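Local coordinates for protein 3-hydroxyadipyl-CoA dehydrogenase (Escherichia coli, PDB 3MOG) that catalyses the NAD(+)-dependent oxidation of 3-hydroxyadipyl-CoA to 3-oxoadipyl-CoA, a step of phenylacetate degradation, at residues Arg137-His142 with Glu167-Leu172; Met150-Val155 with Ile415-Arg420; Val181-His184 with Gly188-Val191; His184-Pro187 with Asn192-Ala195; Asn399-Ala404 with Tyr427-Trp432. All coordinates share one frame; numbering follows the deposited sequence.

Contact 1: Arg137-His142 with Glu167-Leu172; sequences RVAGLH and EQLCEL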
# COMPACT_ATOMS: atom_id res chain seq x y z
N ARG C 137 35.58 -2.26 2.24
CA ARG C 137 35.97 -3.57 1.72
C ARG C 137 34.91 -4.62 2.02
O ARG C 137 35.15 -5.81 1.84
CB ARG C 137 37.38 -4.00 2.19
CG ARG C 137 37.72 -3.74 3.66
CD ARG C 137 36.95 -4.65 4.59
NE ARG C 137 37.05 -4.24 5.98
CZ ARG C 137 37.88 -4.78 6.87
NH1 ARG C 137 38.69 -5.76 6.51
NH2 ARG C 137 37.88 -4.34 8.12
N VAL C 138 33.76 -4.17 2.50
CA VAL C 138 32.58 -5.02 2.63
C VAL C 138 31.77 -4.94 1.33
O VAL C 138 31.62 -3.86 0.76
CB VAL C 138 31.71 -4.63 3.84
CG1 VAL C 138 30.67 -5.69 4.13
CG2 VAL C 138 32.57 -4.39 5.07
N ALA C 139 31.29 -6.10 0.86
CA ALA C 139 30.56 -6.21 -0.40
C ALA C 139 29.78 -7.51 -0.39
O ALA C 139 29.98 -8.35 0.46
CB ALA C 139 31.53 -6.18 -1.59
N GLY C 140 28.87 -7.66 -1.35
CA GLY C 140 28.14 -8.92 -1.50
C GLY C 140 28.77 -9.71 -2.61
O GLY C 140 29.16 -9.15 -3.63
N LEU C 141 28.89 -11.01 -2.41
CA LEU C 141 29.35 -11.90 -3.45
C LEU C 141 28.33 -13.03 -3.50
O LEU C 141 28.42 -14.01 -2.76
CB LEU C 141 30.78 -12.40 -3.16
CG LEU C 141 31.67 -12.81 -4.33
CD1 LEU C 141 31.91 -11.65 -5.27
CD2 LEU C 141 33.01 -13.35 -3.84
N HIS C 142 27.32 -12.86 -4.34
CA HIS C 142 26.13 -13.68 -4.29
C HIS C 142 26.12 -14.79 -5.35
O HIS C 142 25.87 -14.51 -6.51
CB HIS C 142 24.88 -12.79 -4.42
CG HIS C 142 23.59 -13.54 -4.39
ND1 HIS C 142 22.57 -13.29 -5.28
CD2 HIS C 142 23.16 -14.54 -3.59
CE1 HIS C 142 21.56 -14.10 -5.02
NE2 HIS C 142 21.89 -14.87 -4.00
N GLU C 167 35.94 -4.27 -8.67
CA GLU C 167 36.78 -4.70 -9.79
C GLU C 167 37.58 -5.95 -9.43
O GLU C 167 37.70 -6.87 -10.25
CB GLU C 167 37.77 -3.60 -10.19
CG GLU C 167 37.16 -2.36 -10.82
CD GLU C 167 36.42 -2.64 -12.12
OE1 GLU C 167 36.90 -3.46 -12.94
OE2 GLU C 167 35.35 -2.03 -12.31
N GLN C 168 38.13 -5.95 -8.22
CA GLN C 168 38.85 -7.10 -7.68
C GLN C 168 37.94 -8.33 -7.64
O GLN C 168 38.30 -9.40 -8.15
CB GLN C 168 39.40 -6.79 -6.28
CG GLN C 168 40.69 -5.97 -6.25
CD GLN C 168 41.21 -5.75 -4.83
OE1 GLN C 168 41.19 -4.63 -4.31
NE2 GLN C 168 41.67 -6.82 -4.19
N LEU C 169 36.74 -8.16 -7.07
CA LEU C 169 35.78 -9.27 -6.98
C LEU C 169 35.30 -9.78 -8.33
O LEU C 169 35.16 -11.00 -8.50
CB LEU C 169 34.58 -8.91 -6.08
CG LEU C 169 35.00 -8.69 -4.62
CD1 LEU C 169 33.80 -8.30 -3.77
CD2 LEU C 169 35.71 -9.93 -4.06
N CYS C 170 35.06 -8.87 -9.28
CA CYS C 170 34.71 -9.25 -10.66
C CYS C 170 35.82 -10.05 -11.33
O CYS C 170 35.57 -11.12 -11.90
CB CYS C 170 34.34 -8.03 -11.52
SG CYS C 170 32.75 -7.25 -11.09
N GLU C 171 37.04 -9.52 -11.28
CA GLU C 171 38.21 -10.19 -11.85
C GLU C 171 38.42 -11.58 -11.25
O GLU C 171 38.70 -12.54 -11.97
CB GLU C 171 39.48 -9.35 -11.69
CG GLU C 171 40.65 -9.91 -12.49
CD GLU C 171 41.84 -8.98 -12.57
OE1 GLU C 171 42.22 -8.39 -11.53
OE2 GLU C 171 42.41 -8.85 -13.68
N LEU C 172 38.26 -11.68 -9.94
CA LEU C 172 38.45 -12.95 -9.25
C LEU C 172 37.41 -14.02 -9.65
O LEU C 172 37.78 -15.17 -9.93
CB LEU C 172 38.49 -12.73 -7.73
CG LEU C 172 38.62 -13.97 -6.84
CD1 LEU C 172 40.03 -14.56 -6.91
CD2 LEU C 172 38.27 -13.58 -5.43
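Leu169 of helix 163-175 points at strand 138-143 and is met there by Ala139 and Leu141. Leu169 meets the strand with its CD1 branch and with CB. CD1 of Leu169 comes down on CB of Ala139 at 3.8 Å. The same methyl lies 4.1 Å from CD1 of Leu141, so it fits between two residues of one strand face.

Leu141 approaches from another direction. Its CG is anti to the backbone N (chi1 -153°), and this brings CD1 alongside the base of the helix side chain, 3.9 Å from CB of Leu169. The two leucines cross obliquely rather than lying parallel. In Leu169 the CG is anti to the carbonyl carbon (chi1 -64°), and the near-straight chi2 of 179° extends CD1 to the alanine. The two backbones stay well apart, with 7.8 Å between CA of Leu141 and CA of Leu169. No hydrogen bond joins the segments, and the touching residues are all buried.

Other strands complete the layer. Val155 of strand 152-157 touches both leucines. Leu87 and Leu115, on strands 87-90 and 115-118, also touch Leu169. The strand itself is held by backbone bonds on its two edges, with Thr118 for Ala139 and Leu141 and with Val156 for Gly140.

Helix 163-175 is the crossover of the beta-alpha-beta unit formed with the parallel strands 152-157 and 179-184. Its apolar side against the sheet is the helix-on-sheet layer of a Rossmann-type NAD-binding domain.

Contact 2: Met150-Val155 with Ile415-Arg420; sequences MKLVEV and IDTAMR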
# COMPACT_ATOMS: atom_id res chain seq x y z
N MET C 150 26.33 -23.31 -11.24
CA MET C 150 25.77 -22.00 -11.67
C MET C 150 26.83 -20.94 -12.00
O MET C 150 27.73 -20.68 -11.19
CB MET C 150 24.80 -21.48 -10.60
CG MET C 150 23.56 -22.39 -10.37
SD MET C 150 22.53 -22.72 -11.84
CE MET C 150 21.67 -21.17 -11.98
N LYS C 151 26.79 -20.42 -13.20
CA LYS C 151 27.76 -19.45 -13.65
C LYS C 151 27.69 -18.05 -13.08
O LYS C 151 28.66 -17.34 -13.11
CB LYS C 151 27.82 -19.42 -15.16
CG LYS C 151 28.66 -20.52 -15.70
CD LYS C 151 28.90 -20.36 -17.17
CE LYS C 151 29.48 -19.01 -17.54
NZ LYS C 151 30.96 -18.98 -17.52
N LEU C 152 26.53 -17.65 -12.62
CA LEU C 152 26.33 -16.25 -12.25
C LEU C 152 26.78 -15.94 -10.82
O LEU C 152 26.54 -16.72 -9.92
CB LEU C 152 24.85 -15.84 -12.43
CG LEU C 152 24.62 -14.32 -12.42
CD1 LEU C 152 24.91 -13.67 -13.80
CD2 LEU C 152 23.22 -14.01 -11.94
N VAL C 153 27.45 -14.80 -10.63
CA VAL C 153 27.51 -14.19 -9.30
C VAL C 153 27.15 -12.70 -9.37
O VAL C 153 27.55 -12.00 -10.29
CB VAL C 153 28.81 -14.52 -8.47
CG1 VAL C 153 29.92 -14.97 -9.32
CG2 VAL C 153 29.24 -13.37 -7.53
N GLU C 154 26.37 -12.24 -8.40
CA GLU C 154 26.03 -10.83 -8.27
C GLU C 154 27.02 -10.20 -7.30
O GLU C 154 27.12 -10.63 -6.14
CB GLU C 154 24.59 -10.68 -7.79
CG GLU C 154 23.55 -11.17 -8.78
CD GLU C 154 22.12 -11.04 -8.27
OE1 GLU C 154 21.78 -11.68 -7.26
OE2 GLU C 154 21.32 -10.30 -8.91
N VAL C 155 27.76 -9.21 -7.78
CA VAL C 155 28.74 -8.50 -6.96
C VAL C 155 28.07 -7.24 -6.44
O VAL C 155 27.78 -6.31 -7.19
CB VAL C 155 30.01 -8.12 -7.77
CG1 VAL C 155 30.96 -7.29 -6.90
CG2 VAL C 155 30.72 -9.35 -8.31
N ILE C 415 21.78 -6.74 -16.39
CA ILE C 415 20.41 -7.20 -16.17
C ILE C 415 20.10 -8.37 -17.13
O ILE C 415 19.57 -9.39 -16.70
CB ILE C 415 19.39 -6.03 -16.28
CG1 ILE C 415 19.65 -5.01 -15.15
CG2 ILE C 415 17.94 -6.54 -16.21
CD1 ILE C 415 18.81 -3.73 -15.23
N ASP C 416 20.46 -8.23 -18.40
CA ASP C 416 20.25 -9.32 -19.37
C ASP C 416 21.02 -10.57 -18.95
O ASP C 416 20.46 -11.66 -18.88
CB ASP C 416 20.65 -8.89 -20.79
CG ASP C 416 19.60 -8.00 -21.47
OD1 ASP C 416 18.44 -7.98 -21.02
OD2 ASP C 416 19.96 -7.33 -22.46
N THR C 417 22.31 -10.40 -18.65
CA THR C 417 23.17 -11.52 -18.27
C THR C 417 22.64 -12.24 -17.05
O THR C 417 22.52 -13.47 -17.07
CB THR C 417 24.59 -11.04 -18.02
OG1 THR C 417 25.10 -10.47 -19.24
CG2 THR C 417 25.49 -12.18 -17.59
N ALA C 418 22.28 -11.48 -16.02
CA ALA C 418 21.72 -12.06 -14.80
C ALA C 418 20.52 -12.96 -15.02
O ALA C 418 20.41 -14.03 -14.42
CB ALA C 418 21.39 -10.96 -13.80
N MET C 419 19.61 -12.53 -15.89
CA MET C 419 18.42 -13.31 -16.16
C MET C 419 18.73 -14.54 -17.04
O MET C 419 18.11 -15.59 -16.87
CB MET C 419 17.32 -12.41 -16.74
CG MET C 419 16.96 -11.19 -15.85
SD MET C 419 16.98 -11.44 -14.06
CE MET C 419 15.54 -12.46 -13.87
N ARG C 420 19.68 -14.41 -17.97
CA ARG C 420 20.13 -15.57 -18.75
C ARG C 420 20.83 -16.62 -17.88
O ARG C 420 20.60 -17.81 -18.04
CB ARG C 420 21.07 -15.13 -19.87
CG ARG C 420 20.46 -15.18 -21.26
CD ARG C 420 21.49 -14.78 -22.30
NE ARG C 420 21.79 -13.36 -22.23
CZ ARG C 420 22.98 -12.83 -21.95
NH1 ARG C 420 24.03 -13.61 -21.71
NH2 ARG C 420 23.12 -11.50 -21.94
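Leu152 and Ala418 meet at an interface between domains, where strand 152-157 of the Rossmann-type sheet faces helix 412-422 of the second C-terminal helical region. Leu152 does most of the touching. Its CG is anti to the backbone N (chi1 -165°), which carries both methyls toward the helix.

The two branches share the work. CD1 lies 3.7 Å from CA of Ala418 and also comes to 4.1 Å from CG2 of Thr417. CD2 lies over the same alanine, 3.7 Å from O of Ala418 and 4.0 Å from CB of Ala418. The leucine therefore sits on the helix backbone itself, which the small alanine leaves accessible. The nearest CA atoms, those of Leu152 and Ala418, are 6.7 Å apart. No hydrogen bond crosses the contact.

Thr417 offers its methyl to the leucine and turns its hydroxyl elsewhere. OG1 of Thr417 is hydrogen-bonded to O of Gln413, one turn back in the same helix. With an alanine in place of Leu152 both methyls are gone, and Ala418 together with CG2 of Thr417 would probably be left facing a gap at the domain interface.

Val191 touches both Leu152 and Ala418 and extends the apolar patch. Phe144 packs on Leu152, and Gln179 and Val181 of the neighbouring strand touch Thr417.

The closest ends of the segments are 260 residues apart in sequence. Such close helix-to-sheet packing joins the amino-terminal NAD-binding domain to a helical domain far along the chain. It fits the build of a 3-hydroxyacyl-CoA dehydrogenase with two C-terminal family regions.

Contact 3: Val181-His184 with Gly188-Val191; sequences VRCH and GFIV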
# COMPACT_ATOMS: atom_id res chain seq x y z
N VAL C 181 28.12 -9.96 -12.35
CA VAL C 181 27.33 -8.80 -12.72
C VAL C 181 27.33 -7.87 -11.50
O VAL C 181 27.34 -8.35 -10.38
CB VAL C 181 25.88 -9.17 -13.15
CG1 VAL C 181 25.87 -9.89 -14.50
CG2 VAL C 181 25.14 -10.01 -12.08
N ARG C 182 27.38 -6.56 -11.72
CA ARG C 182 27.39 -5.59 -10.62
C ARG C 182 26.00 -5.03 -10.39
O ARG C 182 25.25 -4.82 -11.34
CB ARG C 182 28.32 -4.43 -10.93
CG ARG C 182 29.69 -4.87 -11.41
CD ARG C 182 30.14 -4.01 -12.57
NE ARG C 182 31.39 -4.52 -13.11
CZ ARG C 182 32.58 -3.97 -12.89
NH1 ARG C 182 32.68 -2.87 -12.15
NH2 ARG C 182 33.67 -4.52 -13.41
N CYS C 183 25.67 -4.80 -9.12
CA CYS C 183 24.42 -4.18 -8.73
C CYS C 183 24.57 -3.56 -7.35
O CYS C 183 25.45 -3.93 -6.60
CB CYS C 183 23.26 -5.19 -8.74
SG CYS C 183 23.29 -6.40 -7.44
N HIS C 184 23.70 -2.60 -7.03
CA HIS C 184 23.69 -1.95 -5.73
C HIS C 184 22.88 -2.80 -4.77
O HIS C 184 22.15 -3.70 -5.19
CB HIS C 184 23.11 -0.54 -5.82
CG HIS C 184 23.52 0.36 -4.69
ND1 HIS C 184 24.81 0.80 -4.53
CD2 HIS C 184 22.80 0.88 -3.67
CE1 HIS C 184 24.88 1.57 -3.46
NE2 HIS C 184 23.67 1.64 -2.91
N GLY C 188 16.23 -7.57 -3.47
CA GLY C 188 16.12 -8.61 -4.49
C GLY C 188 17.25 -8.58 -5.51
O GLY C 188 17.24 -9.37 -6.45
N PHE C 189 18.20 -7.67 -5.32
CA PHE C 189 19.30 -7.40 -6.26
C PHE C 189 18.81 -7.24 -7.72
O PHE C 189 18.00 -6.35 -8.00
CB PHE C 189 20.45 -8.41 -6.10
CG PHE C 189 20.95 -8.56 -4.66
CD1 PHE C 189 20.95 -7.48 -3.77
CD2 PHE C 189 21.47 -9.78 -4.23
CE1 PHE C 189 21.42 -7.62 -2.47
CE2 PHE C 189 21.95 -9.93 -2.93
CZ PHE C 189 21.92 -8.85 -2.05
N ILE C 190 19.30 -8.07 -8.64
CA ILE C 190 18.72 -8.14 -9.99
C ILE C 190 17.78 -9.34 -10.09
O ILE C 190 16.58 -9.18 -10.31
CB ILE C 190 19.78 -8.27 -11.11
CG1 ILE C 190 20.82 -7.16 -11.06
CG2 ILE C 190 19.12 -8.27 -12.49
CD1 ILE C 190 22.03 -7.52 -11.92
N VAL C 191 18.35 -10.53 -9.93
CA VAL C 191 17.63 -11.78 -10.20
C VAL C 191 16.35 -11.98 -9.38
O VAL C 191 15.29 -12.20 -9.94
CB VAL C 191 18.55 -13.04 -10.06
CG1 VAL C 191 17.76 -14.29 -10.37
CG2 VAL C 191 19.76 -12.93 -10.97
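OE2 of Glu154 accepts two backbone hydrogen bonds, from N of Ile190 and N of Val191, at the point where Phe189 and Ile190 fold back on Cys183. The other carboxylate oxygen, OE1, is bonded to ND1 of His142. Strand 152-157 thus fixes the start of helix 191-194 through one buried side chain.

The contact itself is apolar. Ile190 points toward strand 179-184 and lays its longer branch along it. CG1 of Ile190 is 3.9 Å from CB of Cys183, and CD1 of Ile190 reaches CG2 of Val181 at 4.0 Å. The isoleucine and the valine meet at a slant.

Cys183 uses its sulfur on the other neighbour. With chi1 at 72°, SG lies between the backbone N and the carbonyl carbon, which brings it 3.7 Å from CB of Phe189. It lies 5.0 Å from the centroid of the Phe189 ring, 45° off the ring normal. This is an oblique sulfur-aromatic contact.

Arg182 points the opposite way, and its NH1 forms a salt bridge with Glu167 on helix 163-175. Ala418 touches Ile190 from helix 412-422.

No hydrogen bond links the two segments directly. The chemistry implies a division of labour: dispersion and sulfur-aromatic contact fill the turn, while the backbone N-H groups that begin the next helix are satisfied by the glutamate.

Contact 4: His184-Pro187 with Asn192-Ala195; sequences HSTP and NRVA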
# COMPACT_ATOMS: atom_id res chain seq x y z
N HIS C 184 23.70 -2.60 -7.03
CA HIS C 184 23.69 -1.95 -5.73
C HIS C 184 22.88 -2.80 -4.77
O HIS C 184 22.15 -3.70 -5.19
CB HIS C 184 23.11 -0.54 -5.82
CG HIS C 184 23.52 0.36 -4.69
ND1 HIS C 184 24.81 0.80 -4.53
CD2 HIS C 184 22.80 0.88 -3.67
CE1 HIS C 184 24.88 1.57 -3.46
NE2 HIS C 184 23.67 1.64 -2.91
N SER C 185 23.00 -2.51 -3.47
CA SER C 185 22.32 -3.27 -2.45
C SER C 185 20.85 -2.88 -2.30
O SER C 185 20.43 -2.36 -1.27
CB SER C 185 23.06 -3.14 -1.12
OG SER C 185 22.65 -4.18 -0.27
N THR C 186 20.06 -3.15 -3.33
CA THR C 186 18.63 -2.85 -3.31
C THR C 186 17.89 -4.18 -3.19
O THR C 186 18.44 -5.22 -3.57
CB THR C 186 18.23 -2.09 -4.59
OG1 THR C 186 18.62 -2.85 -5.74
CG2 THR C 186 18.92 -0.72 -4.62
N PRO C 187 16.65 -4.16 -2.67
CA PRO C 187 15.90 -5.40 -2.43
C PRO C 187 15.80 -6.31 -3.65
O PRO C 187 15.34 -5.87 -4.71
CB PRO C 187 14.50 -4.90 -2.08
CG PRO C 187 14.70 -3.52 -1.57
CD PRO C 187 15.87 -2.97 -2.29
N ASN C 192 16.44 -11.87 -8.06
CA ASN C 192 15.25 -12.06 -7.21
C ASN C 192 14.19 -10.98 -7.41
O ASN C 192 13.02 -11.21 -7.15
CB ASN C 192 15.63 -12.12 -5.72
CG ASN C 192 16.06 -13.49 -5.26
OD1 ASN C 192 15.81 -14.50 -5.91
ND2 ASN C 192 16.70 -13.54 -4.09
N ARG C 193 14.61 -9.81 -7.86
CA ARG C 193 13.70 -8.70 -8.13
C ARG C 193 13.00 -8.85 -9.48
O ARG C 193 11.78 -8.77 -9.55
CB ARG C 193 14.45 -7.37 -8.06
CG ARG C 193 13.58 -6.15 -8.32
CD ARG C 193 14.40 -5.07 -8.98
NE ARG C 193 13.69 -3.81 -9.14
CZ ARG C 193 14.09 -2.65 -8.63
NH1 ARG C 193 15.16 -2.61 -7.86
NH2 ARG C 193 13.39 -1.54 -8.84
N VAL C 194 13.77 -9.09 -10.53
CA VAL C 194 13.23 -9.13 -11.90
C VAL C 194 12.42 -10.41 -12.17
O VAL C 194 11.46 -10.37 -12.93
CB VAL C 194 14.36 -8.91 -12.96
CG1 VAL C 194 13.86 -9.03 -14.40
CG2 VAL C 194 15.00 -7.56 -12.73
N ALA C 195 12.79 -11.51 -11.52
CA ALA C 195 12.04 -12.77 -11.62
C ALA C 195 10.64 -12.74 -11.03
O ALA C 195 9.81 -13.58 -11.37
CB ALA C 195 12.83 -13.92 -11.00
O HOH W 1 16.74 -4.50 -6.40
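Arg193, Pro187 and Thr186 carry this contact, in the turn that leads from strand 179-184, the last strand of the Rossmann-type sheet along the chain, into helix 191-194. Arg193 has the most surface buried. Its CG is anti to the backbone N (chi1 -180°), and the chain then bends at chi2 (-149°). Its aliphatic start passes the end of the loop, with CB of Arg193 3.8 Å from O of Pro187.

Pro187 contributes mainly this carbonyl. Its ring also packs on Ala252 of helix 239-252 and on Leu263 of a second subunit, so the turn lies at a subunit interface.

Thr186 points toward the helix, but OG1 of Thr186 stops 4.1 Å from NH1 of Arg193. No direct hydrogen bond forms across the contact. The guanidinium also has a partner outside the segments: NH2 of Arg193 forms a salt bridge with OD2 of Asp403 on helix 390-406.

One water joins all three residues. It accepts from OG1 of Thr186 at 2.6 Å and donates to O of Pro187 at 2.6 Å. Its third bond comes from NH1 of Arg193, at 2.9 Å, with the water oxygen at the edge of the guanidinium and in its plane.

Contact 5: Asn399-Ala404 with Tyr427-Trp432; sequences NEALDA and YGPLAW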
# COMPACT_ATOMS: atom_id res chain seq x y z
N ASN C 399 9.08 -4.95 -17.97
CA ASN C 399 8.74 -3.73 -17.25
C ASN C 399 9.56 -3.56 -15.96
O ASN C 399 10.14 -2.50 -15.71
CB ASN C 399 7.26 -3.77 -16.92
CG ASN C 399 6.66 -2.40 -16.73
OD1 ASN C 399 7.06 -1.44 -17.37
ND2 ASN C 399 5.64 -2.32 -15.87
N GLU C 400 9.62 -4.64 -15.19
CA GLU C 400 10.45 -4.73 -13.99
C GLU C 400 11.96 -4.59 -14.26
O GLU C 400 12.67 -3.92 -13.50
CB GLU C 400 10.15 -6.04 -13.24
CG GLU C 400 10.55 -6.01 -11.78
CD GLU C 400 9.94 -4.83 -11.06
OE1 GLU C 400 10.69 -3.93 -10.63
OE2 GLU C 400 8.69 -4.79 -10.95
N ALA C 401 12.46 -5.19 -15.34
CA ALA C 401 13.86 -5.00 -15.75
C ALA C 401 14.17 -3.55 -16.12
O ALA C 401 15.22 -3.01 -15.77
CB ALA C 401 14.19 -5.90 -16.93
N LEU C 402 13.23 -2.91 -16.81
CA LEU C 402 13.35 -1.53 -17.19
C LEU C 402 13.33 -0.61 -15.97
O LEU C 402 14.06 0.37 -15.93
CB LEU C 402 12.20 -1.16 -18.13
CG LEU C 402 12.29 -1.57 -19.60
CD1 LEU C 402 10.92 -1.37 -20.20
CD2 LEU C 402 13.33 -0.78 -20.38
N ASP C 403 12.50 -0.93 -14.99
CA ASP C 403 12.45 -0.12 -13.77
C ASP C 403 13.76 -0.22 -12.99
O ASP C 403 14.25 0.77 -12.44
CB ASP C 403 11.28 -0.51 -12.89
CG ASP C 403 11.23 0.30 -11.60
OD1 ASP C 403 10.87 1.49 -11.67
OD2 ASP C 403 11.57 -0.24 -10.53
N ALA C 404 14.33 -1.42 -12.96
CA ALA C 404 15.60 -1.62 -12.29
C ALA C 404 16.71 -0.82 -12.99
O ALA C 404 17.55 -0.23 -12.31
CB ALA C 404 15.95 -3.11 -12.24
N TYR C 427 15.90 -15.19 -23.30
CA TYR C 427 16.56 -13.94 -23.66
C TYR C 427 16.66 -13.15 -22.39
O TYR C 427 15.81 -13.30 -21.50
CB TYR C 427 15.72 -13.16 -24.69
CG TYR C 427 15.43 -13.94 -25.95
CD1 TYR C 427 14.22 -14.65 -26.09
CD2 TYR C 427 16.35 -13.99 -26.99
CE1 TYR C 427 13.95 -15.39 -27.22
CE2 TYR C 427 16.09 -14.74 -28.15
CZ TYR C 427 14.88 -15.43 -28.25
OH TYR C 427 14.60 -16.14 -29.37
N GLY C 428 17.68 -12.30 -22.28
CA GLY C 428 17.67 -11.25 -21.27
C GLY C 428 16.49 -10.32 -21.59
O GLY C 428 16.22 -10.07 -22.76
N PRO C 429 15.80 -9.81 -20.56
CA PRO C 429 14.52 -9.09 -20.76
C PRO C 429 14.60 -7.82 -21.61
O PRO C 429 13.64 -7.49 -22.32
CB PRO C 429 14.06 -8.74 -19.33
CG PRO C 429 15.10 -9.27 -18.41
CD PRO C 429 16.31 -9.67 -19.19
N LEU C 430 15.73 -7.13 -21.55
CA LEU C 430 15.90 -5.89 -22.31
C LEU C 430 16.11 -6.21 -23.79
O LEU C 430 15.49 -5.59 -24.64
CB LEU C 430 17.02 -5.04 -21.73
CG LEU C 430 16.68 -4.74 -20.26
CD1 LEU C 430 17.84 -4.24 -19.45
CD2 LEU C 430 15.53 -3.77 -20.14
N ALA C 431 16.95 -7.22 -24.06
CA ALA C 431 17.15 -7.73 -25.42
C ALA C 431 15.85 -8.29 -25.94
O ALA C 431 15.55 -8.17 -27.12
CB ALA C 431 18.22 -8.82 -25.45
N TRP C 432 15.08 -8.90 -25.05
CA TRP C 432 13.79 -9.46 -25.40
C TRP C 432 12.79 -8.37 -25.80
O TRP C 432 12.07 -8.54 -26.78
CB TRP C 432 13.23 -10.26 -24.23
CG TRP C 432 12.40 -11.42 -24.65
CD1 TRP C 432 11.89 -11.66 -25.90
CD2 TRP C 432 11.96 -12.49 -23.82
NE1 TRP C 432 11.17 -12.82 -25.90
CE2 TRP C 432 11.19 -13.35 -24.63
CE3 TRP C 432 12.15 -12.81 -22.48
CZ2 TRP C 432 10.61 -14.52 -24.14
CZ3 TRP C 432 11.57 -13.99 -21.98
CH2 TRP C 432 10.81 -14.82 -22.82
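Ala401 and Pro429 meet with CB 3.7 Å from CB. CG of the proline is almost as near, 3.8 Å from CB of Ala401, so the alanine methyl meets the pyrrolidine ring at its CB-CG bond. Leu430 closes the rest. Its CD2 touches CD2 of Leu402 at 3.7 Å and lies 4.1 Å from CB of Ala401. The two leucines run aslant to each other and meet through these methyl branches. In Leu430 the CG is anti to the carbonyl carbon (chi1 -58°), which helps bring this branch to helix 390-406.

The contact has no hydrogen bond of its own. Its placing comes from the start of helix 429-436. Gly428 is the N-cap residue, and N of Trp432 bonds to O of Gly428 at 2.8 Å. OD1 of Asp416 accepts from N of Leu430, while OD2 makes a weak bond with N of Ala431. A carboxylate thus holds the first turn that presents Pro429 and Leu430.

Further out, Ile415 touches Ala401, and Trp438, Leu462 and Leu463 surround Leu402. The buried contact therefore joins helices 390-406 and 429-436, with helix 412-422 beside both and helices 438-452 and 461-473 packed around Leu402.

Overall arrangement
Contacts 1, 2, 3 and 5 are buried, while contact 4 is only partly so and borders a second subunit. Contacts 1, 2 and 3 all reach the same Rossmann-type sheet: contact 1 covers it with its own helix, contact 2 joins it to helix 412-422, and contact 3 folds the chain back on its edge strand within this chain. Contact 5 is purely helical. Apolar touching rules everywhere except contact 4, where a water does the bridging. Charged side chains link contact 4 to contact 5 and contact 1 to contact 3. The centres of contacts 3 and 4 are about 5 Å apart, those of 1 and 5 about 24 Å.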